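Ethylbenzene dehydrogenase alpha-subunit (Aromatoleum aromaticum, PDB 2IVF) belongs to the molybdopterin oxidoreductase family and carries a molybdenum atom, two pterin guanine dinucleotides and an iron/sulfur cluster in one large subunit. Local coordinates at residues H82-C86 with H192-G196; G126-G130 with R851-H855; V300-A305 with T830-T834. One frame throughout, in Å; residues are numbered along the deposited sequence.

Contact 1: residues H82-C86 with H192-G196; sequences HLNIC and HVHAG. With MD1 (phosphoric acid 4-(2-amino-4-oxo-3,4,5,6,-tetrahydro-pteridin-6-yl)-2-hydroxy-3,4-dimercapto-but-3-en-yl ester guanylate ester), chain N; SF4 (iron/sulfur cluster), chain K; ACT (acetate ion), chain E.
Ile85 and His194 are joined by the one direct hydrogen bond between 82-86 and 192-196. The backbone N of Ile85 donates to ND1 of His194 over 3.0 Å. The bond is nearly straight, 171° at the hydrogen, and lies in the imidazole plane. ND1 is therefore the acceptor, and NE2 on the far side of the ring carries the proton. NE2 donates a hydrogen bond to O1B of MD1 at 2.8 Å. The two bonds fix the rotation of the ring between peptide and phosphate. A CA-H...O contact from CA of His194 to the carbonyl O of Leu83 lies beside them.

The apolar part centres on Ile85. Its CG1 meets ND1 of His192 at 3.6 Å, neither squarely over the face nor at the edge. The same CG1 touches CB of Val193 at 3.8 Å. CG1 lies beside the backbone N (chi1 -60°), which turns this branch to the two residues. Leu83 rests its CB on CA of Gly196, just before helix 197-210.

His192 is itself held in place. ND1 accepts from the backbone N of Val193, and NE2 donates to an acetate ion at 2.7 Å.

Metal bonds occupy the other side of 82-86. ND1 of His82 binds FE3 of the iron/sulfur cluster, and SG of Cys86 binds FE4 at 2.3 Å. NE2 of His82 is hydrogen-bonded to OH of Tyr656. A cluster with one histidine and cysteine ligands, set beside a pterin guanine dinucleotide, marks the cofactor site of this molybdopterin oxidoreductase.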
loop_
_atom_site.group_PDB
_atom_site.type_symbol
_atom_site.label_atom_id
_atom_site.label_comp_id
_atom_site.label_asym_id
_atom_site.label_seq_id
_atom_site.Cartn_x
_atom_site.Cartn_y
_atom_site.Cartn_z
ATOM N N HIS A 82 8.153 7.551 7.925
ATOM C CA HIS A 82 7.208 6.650 8.604
ATOM C C HIS A 82 7.956 5.439 9.182
ATOM O O HIS A 82 8.827 4.901 8.532
ATOM C CB HIS A 82 6.122 6.301 7.581
ATOM C CG HIS A 82 5.726 7.484 6.740
ATOM N ND1 HIS A 82 6.077 7.632 5.406
ATOM C CD2 HIS A 82 5.141 8.650 7.099
ATOM C CE1 HIS A 82 5.686 8.819 4.978
ATOM N NE2 HIS A 82 5.088 9.447 5.979
ATOM N N LEU A 83 7.650 5.054 10.422
ATOM C CA LEU A 83 8.421 4.022 11.098
ATOM C C LEU A 83 7.790 2.643 10.937
ATOM O O LEU A 83 8.450 1.651 11.190
ATOM C CB LEU A 83 8.608 4.389 12.561
ATOM C CG LEU A 83 9.477 5.635 12.814
ATOM C CD1 LEU A 83 10.657 5.786 11.848
ATOM C CD2 LEU A 83 8.629 6.876 12.741
ATOM N N ASN A 84 6.541 2.606 10.464
ATOM C CA ASN A 84 5.880 1.377 10.028
ATOM C C ASN A 84 6.806 0.584 9.162
ATOM O O ASN A 84 7.515 1.116 8.375
ATOM C CB ASN A 84 4.480 1.602 9.383
ATOM C CG ASN A 84 4.445 2.573 8.214
ATOM O OD1 ASN A 84 3.392 3.213 7.960
ATOM N ND2 ASN A 84 5.565 2.702 7.471
ATOM N N ILE A 85 6.870 -0.716 9.398
ATOM C CA ILE A 85 7.780 -1.525 8.617
ATOM C C ILE A 85 7.189 -1.911 7.261
ATOM O O ILE A 85 6.674 -2.999 7.049
ATOM C CB ILE A 85 8.333 -2.741 9.411
ATOM C CG1 ILE A 85 9.082 -2.252 10.657
ATOM C CG2 ILE A 85 9.284 -3.546 8.523
ATOM C CD1 ILE A 85 10.249 -1.196 10.355
ATOM N N CYS A 86 7.245 -0.969 6.320
ATOM C CA CYS A 86 7.338 -1.356 4.935
ATOM C C CYS A 86 8.657 -2.088 4.803
ATOM O O CYS A 86 9.572 -1.844 5.584
ATOM C CB CYS A 86 7.258 -0.127 4.028
ATOM S SG CYS A 86 8.150 1.329 4.721
ATOM N N HIS A 192 7.000 -5.587 16.799
ATOM C CA HIS A 192 7.652 -5.148 15.585
ATOM C C HIS A 192 8.232 -3.755 15.794
ATOM O O HIS A 192 8.288 -3.279 16.928
ATOM C CB HIS A 192 6.694 -5.225 14.385
ATOM C CG HIS A 192 7.358 -5.674 13.126
ATOM N ND1 HIS A 192 8.581 -5.175 12.721
ATOM C CD2 HIS A 192 6.960 -6.538 12.152
ATOM C CE1 HIS A 192 8.935 -5.761 11.587
ATOM N NE2 HIS A 192 7.964 -6.575 11.209
ATOM N N VAL A 193 8.718 -3.117 14.741
ATOM C CA VAL A 193 9.447 -1.881 14.857
ATOM C C VAL A 193 8.566 -0.713 14.404
ATOM O O VAL A 193 9.042 0.415 14.289
ATOM C CB VAL A 193 10.798 -1.962 14.090
ATOM C CG1 VAL A 193 11.716 -0.752 14.398
ATOM C CG2 VAL A 193 11.494 -3.275 14.449
ATOM N N HIS A 194 7.280 -0.965 14.187
ATOM C CA HIS A 194 6.444 0.050 13.551
ATOM C C HIS A 194 6.386 1.324 14.366
ATOM O O HIS A 194 6.175 2.392 13.815
ATOM C CB HIS A 194 5.014 -0.407 13.387
ATOM C CG HIS A 194 4.877 -1.780 12.842
ATOM N ND1 HIS A 194 5.394 -2.148 11.619
ATOM C CD2 HIS A 194 4.276 -2.876 13.351
ATOM C CE1 HIS A 194 5.122 -3.425 11.406
ATOM N NE2 HIS A 194 4.426 -3.887 12.434
ATOM N N ALA A 195 6.453 1.181 15.688
ATOM C CA ALA A 195 6.329 2.297 16.627
ATOM C C ALA A 195 7.619 3.085 16.631
ATOM O O ALA A 195 7.686 4.142 17.239
ATOM C CB ALA A 195 6.048 1.769 18.040
ATOM N N GLY A 196 8.652 2.518 16.005
ATOM C CA GLY A 196 9.962 3.142 15.948
ATOM C C GLY A 196 11.036 2.257 16.557
ATOM O O GLY A 196 10.770 1.474 17.446
HETATM P PB MD1 N . 1.806 -6.612 13.241
HETATM O O3B MD1 N . 1.007 -5.483 12.473
HETATM O O1B MD1 N . 3.152 -6.063 13.545
HETATM O O2B MD1 N . 0.981 -7.310 14.253
HETATM O O3A MD1 N . 1.999 -7.682 12.087
HETATM C C10 MD1 N . 3.139 -7.683 11.201
HETATM C C11 MD1 N . 2.803 -8.750 10.172
HETATM O O11 MD1 N . 1.849 -8.082 9.277
HETATM C C12 MD1 N . 4.028 -9.113 9.376
HETATM S S12 MD1 N . 5.423 -8.124 9.362
HETATM C C13 MD1 N . 4.048 -10.223 8.569
HETATM S S13 MD1 N . 5.386 -10.628 7.623
HETATM C C14 MD1 N . 2.912 -11.169 8.485
HETATM N N15 MD1 N . 2.279 -11.364 7.224
HETATM C C16 MD1 N . 1.146 -12.126 7.106
HETATM C C15 MD1 N . 0.670 -12.362 5.830
HETATM O O14 MD1 N . 1.258 -11.907 4.812
HETATM N N17 MD1 N . -0.499 -13.050 5.776
HETATM C C17 MD1 N . -1.120 -13.543 6.925
HETATM N N16 MD1 N . -2.242 -14.225 6.748
HETATM N N18 MD1 N . -0.600 -13.334 8.146
HETATM C C20 MD1 N . 0.516 -12.644 8.240
HETATM N N8 MD1 N . 1.075 -12.473 9.467
HETATM C C7 MD1 N . 2.245 -11.682 9.737
HETATM P PA MD1 N . -0.267 -4.579 12.859
HETATM O O1A MD1 N . -0.150 -3.363 11.998
HETATM O O2A MD1 N . -1.480 -5.412 12.692
HETATM O "O5'" MD1 N . -0.107 -4.198 14.383
HETATM C "C5'" MD1 N . 0.917 -3.261 14.695
HETATM C "C4'" MD1 N . 0.365 -2.188 15.539
HETATM O "O4'" MD1 N . 1.433 -1.252 15.631
HETATM C "C1'" MD1 N . 0.784 0.009 15.795
HETATM N N9 MD1 N . 1.635 1.172 15.507
HETATM C C4 MD1 N . 2.148 1.945 16.453
HETATM N N3 MD1 N . 2.045 1.846 17.799
HETATM C C2 MD1 N . 2.658 2.732 18.584
HETATM N N2 MD1 N . 2.573 2.633 19.938
HETATM N N1 MD1 N . 3.319 3.785 17.984
HETATM C C6 MD1 N . 3.461 3.947 16.627
HETATM O O6 MD1 N . 4.133 4.884 16.196
HETATM C C5 MD1 N . 2.855 2.977 15.813
HETATM N N7 MD1 N . 2.738 2.793 14.502
HETATM C C8 MD1 N . 2.006 1.689 14.332
HETATM C "C2'" MD1 N . -0.379 -0.024 14.808
HETATM O "O2'" MD1 N . -1.462 0.873 15.155
HETATM C "C3'" MD1 N . -0.786 -1.505 14.791
HETATM O "O3'" MD1 N . -2.035 -1.736 15.493
HETATM FE FE1 SF4 K . 5.537 4.496 2.205
HETATM FE FE2 SF4 K . 8.145 5.249 2.187
HETATM FE FE3 SF4 K . 6.621 5.878 4.279
HETATM FE FE4 SF4 K . 7.328 3.263 3.845
HETATM S S1 SF4 K . 8.719 4.943 4.446
HETATM S S2 SF4 K . 5.204 4.106 4.409
HETATM S S3 SF4 K . 7.360 3.252 1.559
HETATM S S4 SF4 K . 6.349 6.668 2.133
HETATM C C ACT E . 9.493 -7.618 8.439
HETATM O O ACT E . 8.364 -7.801 8.869
HETATM O OXT ACT E . 9.547 -7.690 7.178
HETATM C CH3 ACT E . 10.641 -7.370 9.354
#

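Contact 2: residues G126-G130 with R851-H855. With MGD (2-amino-5,6-dimercapto-7-methyl-3,7,8a,9-tetrahydro-8-oxa-1,3,9,10-tetraaza-anthracen-4-one guanosine dinucleotide), chain M; SF4 (iron/sulfur cluster), chain K.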
loop_
_atom_site.group_PDB
_atom_site.type_symbol
_atom_site.label_atom_id
_atom_site.label_comp_id
_atom_site.label_asym_id
_atom_site.label_seq_id
_atom_site.Cartn_x
_atom_site.Cartn_y
_atom_site.Cartn_z
ATOM N N GLY A 126 8.691 7.147 -1.714
ATOM C CA GLY A 126 7.366 7.386 -1.235
ATOM C C GLY A 126 6.334 6.358 -1.679
ATOM O O GLY A 126 6.588 5.469 -2.508
ATOM N N CYS A 127 5.169 6.467 -1.039
ATOM C CA CYS A 127 4.019 5.672 -1.384
ATOM C C CYS A 127 2.761 6.393 -0.954
ATOM O O CYS A 127 2.824 7.499 -0.346
ATOM C CB CYS A 127 4.091 4.331 -0.756
ATOM S SG CYS A 127 3.585 4.234 1.001
ATOM N N GLN A 128 1.624 5.786 -1.253
ATOM C CA GLN A 128 0.364 6.512 -1.056
ATOM C C GLN A 128 -0.010 6.591 0.444
ATOM O O GLN A 128 -0.669 7.539 0.879
ATOM C CB GLN A 128 -0.771 5.911 -1.924
ATOM C CG GLN A 128 -1.373 4.574 -1.387
ATOM C CD GLN A 128 -0.492 3.368 -1.625
ATOM O OE1 GLN A 128 0.745 3.468 -1.597
ATOM N NE2 GLN A 128 -1.106 2.206 -1.793
ATOM N N LYS A 129 0.436 5.617 1.239
ATOM C CA LYS A 129 0.130 5.626 2.638
ATOM C C LYS A 129 0.946 6.745 3.278
ATOM O O LYS A 129 0.401 7.557 4.006
ATOM C CB LYS A 129 0.477 4.310 3.279
ATOM C CG LYS A 129 -0.520 3.200 2.999
ATOM C CD LYS A 129 -0.274 2.513 1.645
ATOM C CE LYS A 129 1.049 1.740 1.601
ATOM N NZ LYS A 129 1.296 1.165 0.243
ATOM N N GLY A 130 2.239 6.767 2.983
ATOM C CA GLY A 130 3.158 7.808 3.491
ATOM C C GLY A 130 2.762 9.206 3.079
ATOM O O GLY A 130 2.828 10.163 3.875
ATOM N N ARG A 851 -1.621 -3.646 -0.346
ATOM C CA ARG A 851 -1.319 -2.413 -1.051
ATOM C C ARG A 851 -1.762 -1.226 -0.210
ATOM O O ARG A 851 -1.052 -0.205 -0.135
ATOM C CB ARG A 851 -2.087 -2.337 -2.339
ATOM C CG ARG A 851 -1.999 -0.970 -2.945
ATOM C CD ARG A 851 -2.705 -0.908 -4.278
ATOM N NE ARG A 851 -1.918 -1.452 -5.335
ATOM C CZ ARG A 851 -2.394 -2.023 -6.424
ATOM N NH1 ARG A 851 -3.683 -2.323 -6.554
ATOM N NH2 ARG A 851 -1.532 -2.444 -7.320
ATOM N N VAL A 852 -2.894 -1.380 0.475
ATOM C CA VAL A 852 -3.676 -0.207 0.912
ATOM C C VAL A 852 -3.271 0.325 2.297
ATOM O O VAL A 852 -3.823 1.307 2.801
ATOM C CB VAL A 852 -5.183 -0.524 0.864
ATOM C CG1 VAL A 852 -5.589 -0.900 -0.570
ATOM C CG2 VAL A 852 -5.535 -1.701 1.828
ATOM N N SER A 853 -2.297 -0.327 2.902
ATOM C CA SER A 853 -1.865 -0.026 4.265
ATOM C C SER A 853 -0.504 -0.612 4.456
ATOM O O SER A 853 -0.153 -1.570 3.763
ATOM C CB SER A 853 -2.829 -0.600 5.303
ATOM O OG SER A 853 -2.400 -0.344 6.646
ATOM N N ILE A 854 0.255 -0.044 5.402
ATOM C CA ILE A 854 1.458 -0.699 5.926
ATOM C C ILE A 854 0.955 -1.463 7.177
ATOM O O ILE A 854 0.597 -0.881 8.229
ATOM C CB ILE A 854 2.615 0.266 6.241
ATOM C CG1 ILE A 854 2.975 1.094 4.997
ATOM C CG2 ILE A 854 3.819 -0.475 6.721
ATOM C CD1 ILE A 854 3.471 0.252 3.759
ATOM N N HIS A 855 0.872 -2.783 7.052
ATOM C CA HIS A 855 0.207 -3.597 8.073
ATOM C C HIS A 855 -1.172 -3.014 8.380
ATOM O O HIS A 855 -1.884 -2.695 7.437
ATOM C CB HIS A 855 1.131 -3.743 9.274
ATOM C CG HIS A 855 2.449 -4.243 8.857
ATOM N ND1 HIS A 855 2.646 -5.550 8.491
ATOM C CD2 HIS A 855 3.589 -3.586 8.561
ATOM C CE1 HIS A 855 3.890 -5.690 8.068
ATOM N NE2 HIS A 855 4.486 -4.520 8.098
HETATM P PB MGD M . 3.880 -11.020 -0.045
HETATM O O1B MGD M . 3.093 -9.758 0.000
HETATM O O2B MGD M . 3.445 -12.075 0.907
HETATM O O3B MGD M . 5.438 -10.867 0.139
HETATM O O3A MGD M . 5.952 -8.482 0.871
HETATM P PA MGD M . 6.436 -9.615 -0.142
HETATM O O1A MGD M . 6.288 -9.038 -1.482
HETATM O O2A MGD M . 7.741 -10.112 0.253
HETATM O "O5'" MGD M . 3.823 -11.642 -1.527
HETATM C "C5'" MGD M . 2.547 -11.845 -2.152
HETATM C "C4'" MGD M . 2.705 -12.721 -3.391
HETATM O "O4'" MGD M . 3.056 -14.044 -3.008
HETATM C "C3'" MGD M . 1.290 -12.858 -3.901
HETATM O "O3'" MGD M . 1.095 -11.832 -4.866
HETATM C "C2'" MGD M . 1.290 -14.258 -4.528
HETATM O "O2'" MGD M . 1.133 -14.152 -5.955
HETATM C "C1'" MGD M . 2.669 -14.825 -4.150
HETATM N N9 MGD M . 2.517 -16.244 -3.751
HETATM C C8 MGD M . 1.709 -16.767 -2.816
HETATM N N7 MGD M . 1.893 -18.088 -2.715
HETATM C C5 MGD M . 2.865 -18.399 -3.611
HETATM C C6 MGD M . 3.499 -19.560 -4.032
HETATM O O6 MGD M . 3.251 -20.697 -3.612
HETATM N N1 MGD M . 4.488 -19.435 -5.013
HETATM C C2 MGD M . 4.863 -18.228 -5.622
HETATM N N2 MGD M . 5.839 -18.213 -6.594
HETATM N N3 MGD M . 4.254 -17.118 -5.183
HETATM C C4 MGD M . 3.273 -17.198 -4.233
HETATM C C10 MGD M . 5.935 -8.694 2.235
HETATM C C11 MGD M . 6.585 -7.511 2.910
HETATM O O11 MGD M . 5.896 -6.388 2.540
HETATM C C12 MGD M . 6.713 -7.630 4.435
HETATM S S12 MGD M . 7.004 -9.174 5.225
HETATM C C13 MGD M . 6.606 -6.504 5.212
HETATM S S13 MGD M . 6.778 -6.637 6.928
HETATM C C14 MGD M . 6.320 -5.178 4.593
HETATM N N15 MGD M . 4.860 -4.933 4.773
HETATM C C16 MGD M . 4.133 -4.142 3.863
HETATM C C17 MGD M . 2.828 -3.773 4.069
HETATM O O17 MGD M . 2.196 -4.146 5.086
HETATM N N18 MGD M . 2.202 -2.983 3.084
HETATM C C19 MGD M . 2.840 -2.558 1.960
HETATM N N19 MGD M . 2.144 -1.810 1.081
HETATM N N20 MGD M . 4.103 -2.970 1.777
HETATM C C21 MGD M . 4.750 -3.703 2.697
HETATM N N22 MGD M . 6.066 -4.103 2.483
HETATM C C23 MGD M . 6.627 -5.283 3.073
HETATM FE FE1 SF4 K . 5.537 4.496 2.205
HETATM FE FE2 SF4 K . 8.145 5.249 2.187
HETATM FE FE3 SF4 K . 6.621 5.878 4.279
HETATM FE FE4 SF4 K . 7.328 3.263 3.845
HETATM S S1 SF4 K . 8.719 4.943 4.446
HETATM S S2 SF4 K . 5.204 4.106 4.409
HETATM S S3 SF4 K . 7.360 3.252 1.559
HETATM S S4 SF4 K . 6.349 6.668 2.133
#
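Lys129 lays its aliphatic chain across the backbone of 851-855, with CD 3.7 Å from the N of Ser853. The chain bends at chi2 (83°) and again at chi3 (66°), which brings the amino group back to Arg851. There NZ donates to the carbonyl O of Arg851 at 2.7 Å. It also donates to OE1 of Gln128 at 3.0 Å, reaching that oxygen from above the carbonyl plane. Two oxygens thus grip the buried ammonium. CE of Lys129 packs on CD1 of Ile854 at 3.6 Å, and the two side chains cross at about a right angle.

NE2 of Gln128 lies 3.5 Å from CG of Arg851. The guanidinium of Arg851 leads on to the beta-subunit, where Glu132 and Asp133 of that chain form salt bridges with it.

SG of Cys127 binds FE1 of the iron/sulfur cluster and accepts a long, straight hydrogen bond from the N of Gly130. The O of Ser853 and the N of His855 (2.7 Å to O17) take the pterin edge of MGD by its N18 and O17. Ile854 reaches both groups, with CG1 toward S2 of the cluster and CD1 against C19 of MGD. This is the cofactor site of a molybdopterin oxidoreductase.

Contact 3: residues V300-A305 with T830-T834. With MGD (2-amino-5,6-dimercapto-7-methyl-3,7,8a,9-tetrahydro-8-oxa-1,3,9,10-tetraaza-anthracen-4-one guanosine dinucleotide), chain M.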
loop_
_atom_site.group_PDB
_atom_site.type_symbol
_atom_site.label_atom_id
_atom_site.label_comp_id
_atom_site.label_asym_id
_atom_site.label_seq_id
_atom_site.Cartn_x
_atom_site.Cartn_y
_atom_site.Cartn_z
ATOM N N VAL A 300 -0.069 -23.110 -6.345
ATOM C CA VAL A 300 0.310 -22.648 -4.996
ATOM C C VAL A 300 1.193 -23.709 -4.356
ATOM O O VAL A 300 0.815 -24.845 -4.328
ATOM C CB VAL A 300 -0.910 -22.411 -4.112
ATOM C CG1 VAL A 300 -0.461 -22.017 -2.743
ATOM C CG2 VAL A 300 -1.839 -21.343 -4.755
ATOM N N GLY A 301 2.387 -23.320 -3.887
ATOM C CA GLY A 301 3.280 -24.204 -3.176
ATOM C C GLY A 301 4.138 -25.161 -3.986
ATOM O O GLY A 301 4.868 -25.958 -3.409
ATOM N N SER A 302 4.048 -25.095 -5.316
ATOM C CA SER A 302 4.745 -26.025 -6.172
ATOM C C SER A 302 6.066 -25.532 -6.748
ATOM O O SER A 302 6.612 -26.208 -7.645
ATOM C CB SER A 302 3.854 -26.437 -7.346
ATOM O OG SER A 302 3.604 -25.349 -8.212
ATOM N N ASP A 303 6.552 -24.369 -6.296
ATOM C CA ASP A 303 7.747 -23.768 -6.870
ATOM C C ASP A 303 8.977 -24.664 -6.961
ATOM O O ASP A 303 9.782 -24.519 -7.888
ATOM C CB ASP A 303 8.141 -22.507 -6.109
ATOM C CG ASP A 303 7.095 -21.428 -6.175
ATOM O OD1 ASP A 303 5.900 -21.708 -5.884
ATOM O OD2 ASP A 303 7.481 -20.270 -6.442
ATOM N N ALA A 304 9.166 -25.558 -5.995
ATOM C CA ALA A 304 10.305 -26.494 -6.043
ATOM C C ALA A 304 10.332 -27.239 -7.355
ATOM O O ALA A 304 11.390 -27.424 -7.941
ATOM C CB ALA A 304 10.250 -27.483 -4.919
ATOM N N ALA A 305 9.172 -27.733 -7.788
ATOM C CA ALA A 305 9.125 -28.518 -9.013
ATOM C C ALA A 305 9.578 -27.641 -10.193
ATOM O O ALA A 305 10.223 -28.116 -11.134
ATOM C CB ALA A 305 7.720 -29.096 -9.229
ATOM N N THR A 830 13.468 -30.894 -3.193
ATOM C CA THR A 830 12.470 -31.795 -3.696
ATOM C C THR A 830 11.149 -31.072 -3.601
ATOM O O THR A 830 11.020 -30.115 -2.829
ATOM C CB THR A 830 12.414 -33.081 -2.896
ATOM O OG1 THR A 830 11.656 -34.035 -3.649
ATOM C CG2 THR A 830 11.766 -32.826 -1.523
ATOM N N HIS A 831 10.192 -31.515 -4.411
ATOM C CA HIS A 831 8.853 -30.943 -4.391
ATOM C C HIS A 831 7.939 -31.773 -3.465
ATOM O O HIS A 831 7.872 -33.025 -3.567
ATOM C CB HIS A 831 8.227 -30.939 -5.779
ATOM C CG HIS A 831 6.779 -30.576 -5.743
ATOM N ND1 HIS A 831 6.338 -29.408 -5.161
ATOM C CD2 HIS A 831 5.673 -31.256 -6.110
ATOM C CE1 HIS A 831 5.016 -29.371 -5.206
ATOM N NE2 HIS A 831 4.590 -30.471 -5.788
ATOM N N LYS A 832 7.312 -31.078 -2.523
ATOM C CA LYS A 832 6.219 -31.637 -1.730
ATOM C C LYS A 832 5.071 -30.696 -1.830
ATOM O O LYS A 832 5.249 -29.501 -1.640
ATOM C CB LYS A 832 6.584 -31.781 -0.255
ATOM C CG LYS A 832 7.596 -32.926 0.030
ATOM C CD LYS A 832 7.891 -33.044 1.553
ATOM C CE LYS A 832 8.813 -34.197 1.955
ATOM N NZ LYS A 832 8.921 -34.216 3.442
ATOM N N ASP A 833 3.889 -31.226 -2.109
ATOM C CA ASP A 833 2.714 -30.379 -2.113
ATOM C C ASP A 833 2.375 -29.892 -0.696
ATOM O O ASP A 833 2.732 -30.511 0.319
ATOM C CB ASP A 833 1.545 -30.983 -2.894
ATOM C CG ASP A 833 1.716 -30.782 -4.446
ATOM O OD1 ASP A 833 1.696 -31.775 -5.172
ATOM O OD2 ASP A 833 1.898 -29.633 -4.950
ATOM N N THR A 834 1.806 -28.696 -0.625
ATOM C CA THR A 834 1.363 -28.169 0.659
ATOM C C THR A 834 0.562 -29.203 1.401
ATOM O O THR A 834 -0.316 -29.850 0.805
ATOM C CB THR A 834 0.426 -26.991 0.426
ATOM O OG1 THR A 834 0.974 -26.177 -0.623
ATOM C CG2 THR A 834 0.238 -26.188 1.731
HETATM P PB MGD M . 3.880 -11.020 -0.045
HETATM O O1B MGD M . 3.093 -9.758 0.000
HETATM O O2B MGD M . 3.445 -12.075 0.907
HETATM O O3B MGD M . 5.438 -10.867 0.139
HETATM O O3A MGD M . 5.952 -8.482 0.871
HETATM P PA MGD M . 6.436 -9.615 -0.142
HETATM O O1A MGD M . 6.288 -9.038 -1.482
HETATM O O2A MGD M . 7.741 -10.112 0.253
HETATM O "O5'" MGD M . 3.823 -11.642 -1.527
HETATM C "C5'" MGD M . 2.547 -11.845 -2.152
HETATM C "C4'" MGD M . 2.705 -12.721 -3.391
HETATM O "O4'" MGD M . 3.056 -14.044 -3.008
HETATM C "C3'" MGD M . 1.290 -12.858 -3.901
HETATM O "O3'" MGD M . 1.095 -11.832 -4.866
HETATM C "C2'" MGD M . 1.290 -14.258 -4.528
HETATM O "O2'" MGD M . 1.133 -14.152 -5.955
HETATM C "C1'" MGD M . 2.669 -14.825 -4.150
HETATM N N9 MGD M . 2.517 -16.244 -3.751
HETATM C C8 MGD M . 1.709 -16.767 -2.816
HETATM N N7 MGD M . 1.893 -18.088 -2.715
HETATM C C5 MGD M . 2.865 -18.399 -3.611
HETATM C C6 MGD M . 3.499 -19.560 -4.032
HETATM O O6 MGD M . 3.251 -20.697 -3.612
HETATM N N1 MGD M . 4.488 -19.435 -5.013
HETATM C C2 MGD M . 4.863 -18.228 -5.622
HETATM N N2 MGD M . 5.839 -18.213 -6.594
HETATM N N3 MGD M . 4.254 -17.118 -5.183
HETATM C C4 MGD M . 3.273 -17.198 -4.233
HETATM C C10 MGD M . 5.935 -8.694 2.235
HETATM C C11 MGD M . 6.585 -7.511 2.910
HETATM O O11 MGD M . 5.896 -6.388 2.540
HETATM C C12 MGD M . 6.713 -7.630 4.435
HETATM S S12 MGD M . 7.004 -9.174 5.225
HETATM C C13 MGD M . 6.606 -6.504 5.212
HETATM S S13 MGD M . 6.778 -6.637 6.928
HETATM C C14 MGD M . 6.320 -5.178 4.593
HETATM N N15 MGD M . 4.860 -4.933 4.773
HETATM C C16 MGD M . 4.133 -4.142 3.863
HETATM C C17 MGD M . 2.828 -3.773 4.069
HETATM O O17 MGD M . 2.196 -4.146 5.086
HETATM N N18 MGD M . 2.202 -2.983 3.084
HETATM C C19 MGD M . 2.840 -2.558 1.960
HETATM N N19 MGD M . 2.144 -1.810 1.081
HETATM N N20 MGD M . 4.103 -2.970 1.777
HETATM C C21 MGD M . 4.750 -3.703 2.697
HETATM N N22 MGD M . 6.066 -4.103 2.483
HETATM C C23 MGD M . 6.627 -5.283 3.073
HETATM O O HOH W 1 7.365 -26.884 -4.113
HETATM O O HOH W 2 4.640 -27.006 -1.011
#
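His831 fits closely against the start of helix 303-316. CB of Ala305 sits over one face of its imidazole, 3.9 Å from CG. CE1 approaches CA of Ser302 at 3.5 Å. CG of His831 is anti to the backbone N (chi1 170°), which carries the ring in against the first turn of the helix. CB of Ala304 reaches the backbone of the other segment, 3.4 Å from the O of Thr830. This is the tight part, made of two alanines, Ser302 and one flat ring. A water sits at its margin. It donates to the O of Gly301 at 2.8 Å and accepts from the N of Ala304. It is also hydrogen-bonded to ND1 of His831, in the ring plane.

The side toward 832-834 is looser. No direct hydrogen bond joins the two segments. A second water bridges them here, donating to both the O of Gly301 and the O of Lys832. The O of Gly301 is thus held by two waters. Asp833 stands exposed at the outer margin, while OG1 of Thr834 is 4.0 Å from CA of Gly301 and is hydrogen-bonded to NZ of Lys844.

The opposite side of 300-305 reads the guanine of MGD. The N of Gly301 donates to O6, and the carboxylate of Asp303 takes N1 and N2, with OD1 2.8 Å from N1. Two helices pack on the contact. Helix 414-421 touches Ser302, Ala305 and His831, and helix 454-467 touches Asp303, Ala304, Thr830 and Lys832. The loop 830-834 then leads on toward strand 843-846.

Overall arrangement
Contacts 1 and 2 adjoin, with centres 12 Å apart, and share the iron/sulfur cluster. His82, Cys86 and Cys127 bring three of its irons their protein ligands. The two contacts also touch directly: O of Ile85 lies 2.9 Å from NE2 of His855, a probable hydrogen bond. Both line the MD1 and MGD pockets, and contact 2 holds the pterin end of MGD. Contact 3 takes the guanine end of the same MGD, and its centre is 31 Å from that of contact 2. The extended cofactor spans the gap between them. Along the chain contact 3 is nested within the loop that contact 2 closes. The molybdenum atom lies about 4 Å from the side chain of His192.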